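Local coordinates for protein bifunctional endo-1,4-beta-xylanase A (Neocallimastix patriciarum, PDB 2VG9) that hydrolyses internal beta-1,4 linkages of xylan as a family 11 glycoside hydrolase with a beta jelly roll fold, at residues Ser63-Ala67 with Thr68-Tyr72; Phe178-Trp181 with Ala182-Trp186. All coordinates share one frame; numbering follows the deposited sequence.

Interaction 1 (Ser63-Ala67 with Thr68-Tyr72)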
loop_
_atom_site.group_PDB
_atom_site.type_symbol
_atom_site.label_atom_id
_atom_site.label_comp_id
_atom_site.label_asym_id
_atom_site.label_seq_id
_atom_site.Cartn_x
_atom_site.Cartn_y
_atom_site.Cartn_z
ATOM N N SER A 63 -11.310 1.982 -11.445
ATOM C CA SER A 63 -10.686 1.258 -12.566
ATOM C C SER A 63 -11.195 1.770 -13.937
ATOM O O SER A 63 -11.574 0.984 -14.827
ATOM C CB SER A 63 -10.931 -0.243 -12.440
ATOM O OG SER A 63 -10.413 -0.780 -11.226
ATOM N N GLN A 64 -11.187 3.088 -14.098
ATOM C CA GLN A 64 -11.902 3.729 -15.188
ATOM C C GLN A 64 -10.944 4.032 -16.316
ATOM O O GLN A 64 -11.301 3.974 -17.492
ATOM C CB GLN A 64 -12.583 5.031 -14.694
ATOM C CG GLN A 64 -13.839 4.764 -13.879
ATOM C CD GLN A 64 -14.476 6.016 -13.252
ATOM O OE1 GLN A 64 -15.540 5.921 -12.615
ATOM N NE2 GLN A 64 -13.849 7.194 -13.445
ATOM N N LYS A 65 -9.720 4.376 -15.954
ATOM C CA LYS A 65 -8.779 4.767 -16.955
ATOM C C LYS A 65 -7.355 4.475 -16.555
ATOM O O LYS A 65 -7.051 4.262 -15.351
ATOM C CB LYS A 65 -8.981 6.228 -17.378
ATOM C CG LYS A 65 -8.570 7.315 -16.407
ATOM C CD LYS A 65 -8.706 8.664 -17.107
ATOM C CE LYS A 65 -8.524 9.831 -16.166
ATOM N NZ LYS A 65 -8.656 11.189 -16.807
ATOM N N LYS A 66 -6.510 4.437 -17.589
ATOM C CA LYS A 66 -5.095 4.105 -17.454
ATOM C C LYS A 66 -4.526 5.003 -16.356
ATOM O O LYS A 66 -4.749 6.207 -16.361
ATOM C CB LYS A 66 -4.384 4.331 -18.774
ATOM C CG LYS A 66 -2.967 3.758 -18.879
ATOM C CD LYS A 66 -2.397 4.107 -20.251
ATOM C CE LYS A 66 -1.293 3.185 -20.619
ATOM N NZ LYS A 66 -0.337 3.819 -21.569
ATOM N N ALA A 67 -3.788 4.402 -15.428
ATOM C CA ALA A 67 -3.271 5.132 -14.266
ATOM C C ALA A 67 -2.478 6.362 -14.657
ATOM O O ALA A 67 -2.494 7.382 -13.941
ATOM C CB ALA A 67 -2.453 4.200 -13.358
ATOM N N THR A 68 -1.797 6.301 -15.810
ATOM C CA THR A 68 -0.971 7.434 -16.222
ATOM C C THR A 68 -1.752 8.518 -16.994
ATOM O O THR A 68 -1.175 9.581 -17.285
ATOM C CB THR A 68 0.228 6.983 -17.089
ATOM O OG1 THR A 68 -0.237 6.038 -18.061
ATOM C CG2 THR A 68 1.321 6.325 -16.221
ATOM N N ASP A 69 -3.020 8.249 -17.343
ATOM C CA ASP A 69 -3.910 9.306 -17.893
ATOM C C ASP A 69 -4.254 10.403 -16.900
ATOM O O ASP A 69 -4.556 11.515 -17.295
ATOM C CB ASP A 69 -5.235 8.734 -18.366
ATOM C CG ASP A 69 -5.090 7.984 -19.641
ATOM O OD1 ASP A 69 -3.907 7.880 -20.083
ATOM O OD2 ASP A 69 -6.100 7.440 -20.119
ATOM N N TYR A 70 -4.285 10.087 -15.616
ATOM C CA TYR A 70 -4.509 11.152 -14.623
ATOM C C TYR A 70 -3.310 12.111 -14.653
ATOM O O TYR A 70 -2.143 11.678 -14.496
ATOM C CB TYR A 70 -4.695 10.537 -13.247
ATOM C CG TYR A 70 -5.913 9.667 -13.145
ATOM C CD1 TYR A 70 -7.148 10.208 -12.748
ATOM C CD2 TYR A 70 -5.844 8.297 -13.431
ATOM C CE1 TYR A 70 -8.292 9.393 -12.636
ATOM C CE2 TYR A 70 -6.981 7.487 -13.343
ATOM C CZ TYR A 70 -8.188 8.042 -12.946
ATOM O OH TYR A 70 -9.279 7.238 -12.858
ATOM N N ASP A 71 -3.589 13.398 -14.862
ATOM C CA ASP A 71 -2.535 14.412 -15.023
ATOM C C ASP A 71 -1.670 14.542 -13.788
ATOM O O ASP A 71 -0.443 14.620 -13.891
ATOM C CB ASP A 71 -3.128 15.772 -15.387
ATOM C CG ASP A 71 -3.501 15.874 -16.875
ATOM O OD1 ASP A 71 -2.964 15.100 -17.707
ATOM O OD2 ASP A 71 -4.336 16.736 -17.206
ATOM N N TYR A 72 -2.319 14.546 -12.621
ATOM C CA TYR A 72 -1.623 14.704 -11.357
ATOM C C TYR A 72 -2.346 13.898 -10.284
ATOM O O TYR A 72 -3.571 13.949 -10.188
ATOM C CB TYR A 72 -1.539 16.194 -10.955
ATOM C CG TYR A 72 -0.602 16.435 -9.807
ATOM C CD1 TYR A 72 0.731 16.766 -10.040
ATOM C CD2 TYR A 72 -1.043 16.316 -8.479
ATOM C CE1 TYR A 72 1.612 16.981 -8.984
ATOM C CE2 TYR A 72 -0.165 16.543 -7.394
ATOM C CZ TYR A 72 1.163 16.866 -7.662
ATOM O OH TYR A 72 2.065 17.063 -6.624
HETATM O O HOH W 1 -9.344 4.513 -12.996
HETATM O O HOH W 2 -7.644 4.677 -20.319
HETATM O O HOH W 3 2.092 5.671 -19.872
HETATM O O HOH W 4 -1.178 9.630 -13.236
#
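K65 lies over one face of the Y70 ring in the surface loop joining strands 52-60 and 73-86 of the beta jelly roll. Its CE sits 3.6 Å from the Y70 ring centroid, a CH-pi contact almost on the ring normal, and NZ continues over the same face as a cation-pi partner, 4.7 Å from that centroid. K65 CG stands between its own backbone N and carbonyl carbon (chi1 73°), and the extended chain beyond it can run across the tyrosine. The carbonyl of A67 meets the same ring at its edge, O to Y70 CD2 3.5 Å. A backbone bond, D69 N to K66 O at 2.9 Å, closes the bend between the two segments. Water joins D69 OD2 to K66 N, and another water takes both A67 O and Y70 O as acceptors. Outside the loop, F61 meets the Y70 ring edge-to-face, and L191 touches it too. Trimming Y70 to an alanine is likely to strip the K65 chain of its ring face and leave the water at Q64 N without its phenol partner. The Y70 OH is 2.7 Å from that water, which takes the N-H of Q64.

Interaction 2 (Phe178-Trp181 with Ala182-Trp186)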
loop_
_atom_site.group_PDB
_atom_site.type_symbol
_atom_site.label_atom_id
_atom_site.label_comp_id
_atom_site.label_asym_id
_atom_site.label_seq_id
_atom_site.Cartn_x
_atom_site.Cartn_y
_atom_site.Cartn_z
ATOM N N PHE A 178 4.138 6.530 -11.132
ATOM C CA PHE A 178 3.514 5.813 -12.282
ATOM C C PHE A 178 4.288 6.102 -13.576
ATOM O O PHE A 178 4.509 5.184 -14.383
ATOM C CB PHE A 178 2.024 6.168 -12.473
ATOM C CG PHE A 178 1.128 5.842 -11.281
ATOM C CD1 PHE A 178 1.577 5.020 -10.236
ATOM C CD2 PHE A 178 -0.189 6.335 -11.237
ATOM C CE1 PHE A 178 0.731 4.718 -9.130
ATOM C CE2 PHE A 178 -1.034 6.034 -10.164
ATOM C CZ PHE A 178 -0.581 5.204 -9.126
ATOM N N LYS A 179 4.681 7.360 -13.779
ATOM C CA LYS A 179 5.423 7.786 -14.994
ATOM C C LYS A 179 6.775 7.093 -15.097
ATOM O O LYS A 179 7.140 6.584 -16.165
ATOM C CB LYS A 179 5.667 9.298 -15.009
ATOM C CG LYS A 179 4.506 10.140 -15.515
ATOM C CD LYS A 179 4.877 11.649 -15.442
ATOM C CE LYS A 179 3.660 12.508 -15.038
ATOM N NZ LYS A 179 3.707 13.912 -15.614
ATOM N N GLU A 180 7.502 7.061 -13.978
ATOM C CA GLU A 180 8.766 6.320 -13.880
ATOM C C GLU A 180 8.632 4.857 -14.202
ATOM O O GLU A 180 9.507 4.314 -14.892
ATOM C CB GLU A 180 9.457 6.513 -12.515
ATOM C CG GLU A 180 10.042 7.933 -12.322
ATOM C CD GLU A 180 11.285 8.241 -13.190
ATOM O OE1 GLU A 180 11.807 7.360 -13.897
ATOM O OE2 GLU A 180 11.758 9.391 -13.159
ATOM N N TRP A 181 7.575 4.192 -13.705
ATOM C CA TRP A 181 7.364 2.779 -14.049
ATOM C C TRP A 181 7.036 2.593 -15.538
ATOM O O TRP A 181 7.543 1.668 -16.212
ATOM C CB TRP A 181 6.284 2.162 -13.163
ATOM C CG TRP A 181 6.556 2.239 -11.658
ATOM C CD1 TRP A 181 7.777 2.341 -11.012
ATOM C CD2 TRP A 181 5.560 2.222 -10.619
ATOM N NE1 TRP A 181 7.578 2.400 -9.638
ATOM C CE2 TRP A 181 6.230 2.321 -9.383
ATOM C CE3 TRP A 181 4.159 2.150 -10.626
ATOM C CZ2 TRP A 181 5.545 2.351 -8.166
ATOM C CZ3 TRP A 181 3.488 2.166 -9.421
ATOM C CH2 TRP A 181 4.176 2.289 -8.212
ATOM N N ALA A 182 6.193 3.490 -16.053
ATOM C CA ALA A 182 5.852 3.539 -17.467
ATOM C C ALA A 182 7.110 3.695 -18.336
ATOM O O ALA A 182 7.242 3.012 -19.350
ATOM C CB ALA A 182 4.852 4.662 -17.723
ATOM N N LYS A 183 8.047 4.535 -17.895
ATOM C CA LYS A 183 9.302 4.792 -18.606
ATOM C C LYS A 183 10.163 3.544 -18.763
ATOM O O LYS A 183 11.046 3.536 -19.611
ATOM C CB LYS A 183 10.147 5.822 -17.875
ATOM C CG LYS A 183 10.104 7.213 -18.417
ATOM C CD LYS A 183 10.822 8.138 -17.444
ATOM C CE LYS A 183 11.113 9.483 -18.060
ATOM N NZ LYS A 183 9.879 10.303 -18.234
ATOM N N GLN A 184 9.944 2.541 -17.902
ATOM C CA GLN A 184 10.698 1.282 -17.935
ATOM C C GLN A 184 10.168 0.334 -18.973
ATOM O O GLN A 184 10.786 -0.707 -19.270
ATOM C CB GLN A 184 10.692 0.577 -16.568
ATOM C CG GLN A 184 11.137 1.450 -15.361
ATOM C CD GLN A 184 12.419 2.256 -15.641
ATOM O OE1 GLN A 184 12.428 3.514 -15.591
ATOM N NE2 GLN A 184 13.495 1.545 -15.937
ATOM N N GLY A 185 9.016 0.685 -19.524
ATOM C CA GLY A 185 8.350 -0.170 -20.463
ATOM C C GLY A 185 7.344 -1.075 -19.809
ATOM O O GLY A 185 6.819 -1.948 -20.468
ATOM N N TRP A 186 7.078 -0.896 -18.512
ATOM C CA TRP A 186 6.140 -1.772 -17.833
ATOM C C TRP A 186 4.710 -1.422 -18.196
ATOM O O TRP A 186 4.368 -0.246 -18.309
ATOM C CB TRP A 186 6.315 -1.730 -16.309
ATOM C CG TRP A 186 7.749 -1.926 -15.849
ATOM C CD1 TRP A 186 8.768 -2.498 -16.549
ATOM C CD2 TRP A 186 8.275 -1.600 -14.564
ATOM N NE1 TRP A 186 9.907 -2.522 -15.784
ATOM C CE2 TRP A 186 9.634 -1.957 -14.563
ATOM C CE3 TRP A 186 7.727 -1.017 -13.416
ATOM C CZ2 TRP A 186 10.461 -1.760 -13.455
ATOM C CZ3 TRP A 186 8.550 -0.813 -12.312
ATOM C CH2 TRP A 186 9.906 -1.161 -12.346
#
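W181 and W186 bring their indoles together where helix 174-182 ends in a Schellman motif, on the way to strand 190-200 of the jelly roll. This is the close-packed side. CD1 of W181 lies 3.5 Å from CZ3 of W186, while W181 CB rests on CE3 of the same ring. The planes are within 25° of parallel but slid so far apart that the rings barely overlap. In both residues CG is anti to the carbonyl carbon, which lets the two indoles rise from the chain together. Around them, I139 touches W181, S161 OG makes a weak hydrogen bond with its NE1, and Y159 meets the W186 ring.

The carbonyl of W181 ties the side chains to the turn. Two bonds back into the last turn define the Schellman motif: a weak one from W186 N to W181 O at 3.5 Å, and one from G185 N to A182 O, with G185 at positive phi (93°) closing a type I turn from A182. W181 O also accepts from Q184 N at 3.1 Å. The same oxygen lies over one face of the W186 indole, toward its rim, as does Q184 CB.

The helix itself runs into this cap through A182 N to F178 O, 2.9 Å, and K183 N to K179 O. F178 points inward, its ring meeting F99 and Y112 edge-to-face. Toward solvent the contact is looser. K179 carries its amine away from the turn, and K183 reaches back along the last helical turn without forming a salt bridge: its NZ stays 5.5 Å from E180 OE2. E180, bent at chi2, is backed by V130 and I132 of strand 128-132; its side chain meets the lysine polar to apolar, OE1 to K183 CD at 3.8 Å.

Interactions 1 and 2 are neighbours on the same side of the xylanase, their centres 13 Å apart, and they meet where the 63-72 loop packs on helix 174-182. The join is van der Waals packing: A67 O lies 3.7 Å from F178 CD2, and T68 CG2 is 3.8 Å from F178 CB. Interaction 1 is a surface contact in which A67 alone is buried; it combines a lysine over a tyrosine, bridging waters and one backbone bond. Interaction 2 is partly buried, with F178 and W181 turned inward, and it relies on helical backbone bonds and paired indoles. Both have lysines on their exposed sides: K65 lies over a tyrosine face, whereas K183 meets E180 through its aliphatic chain.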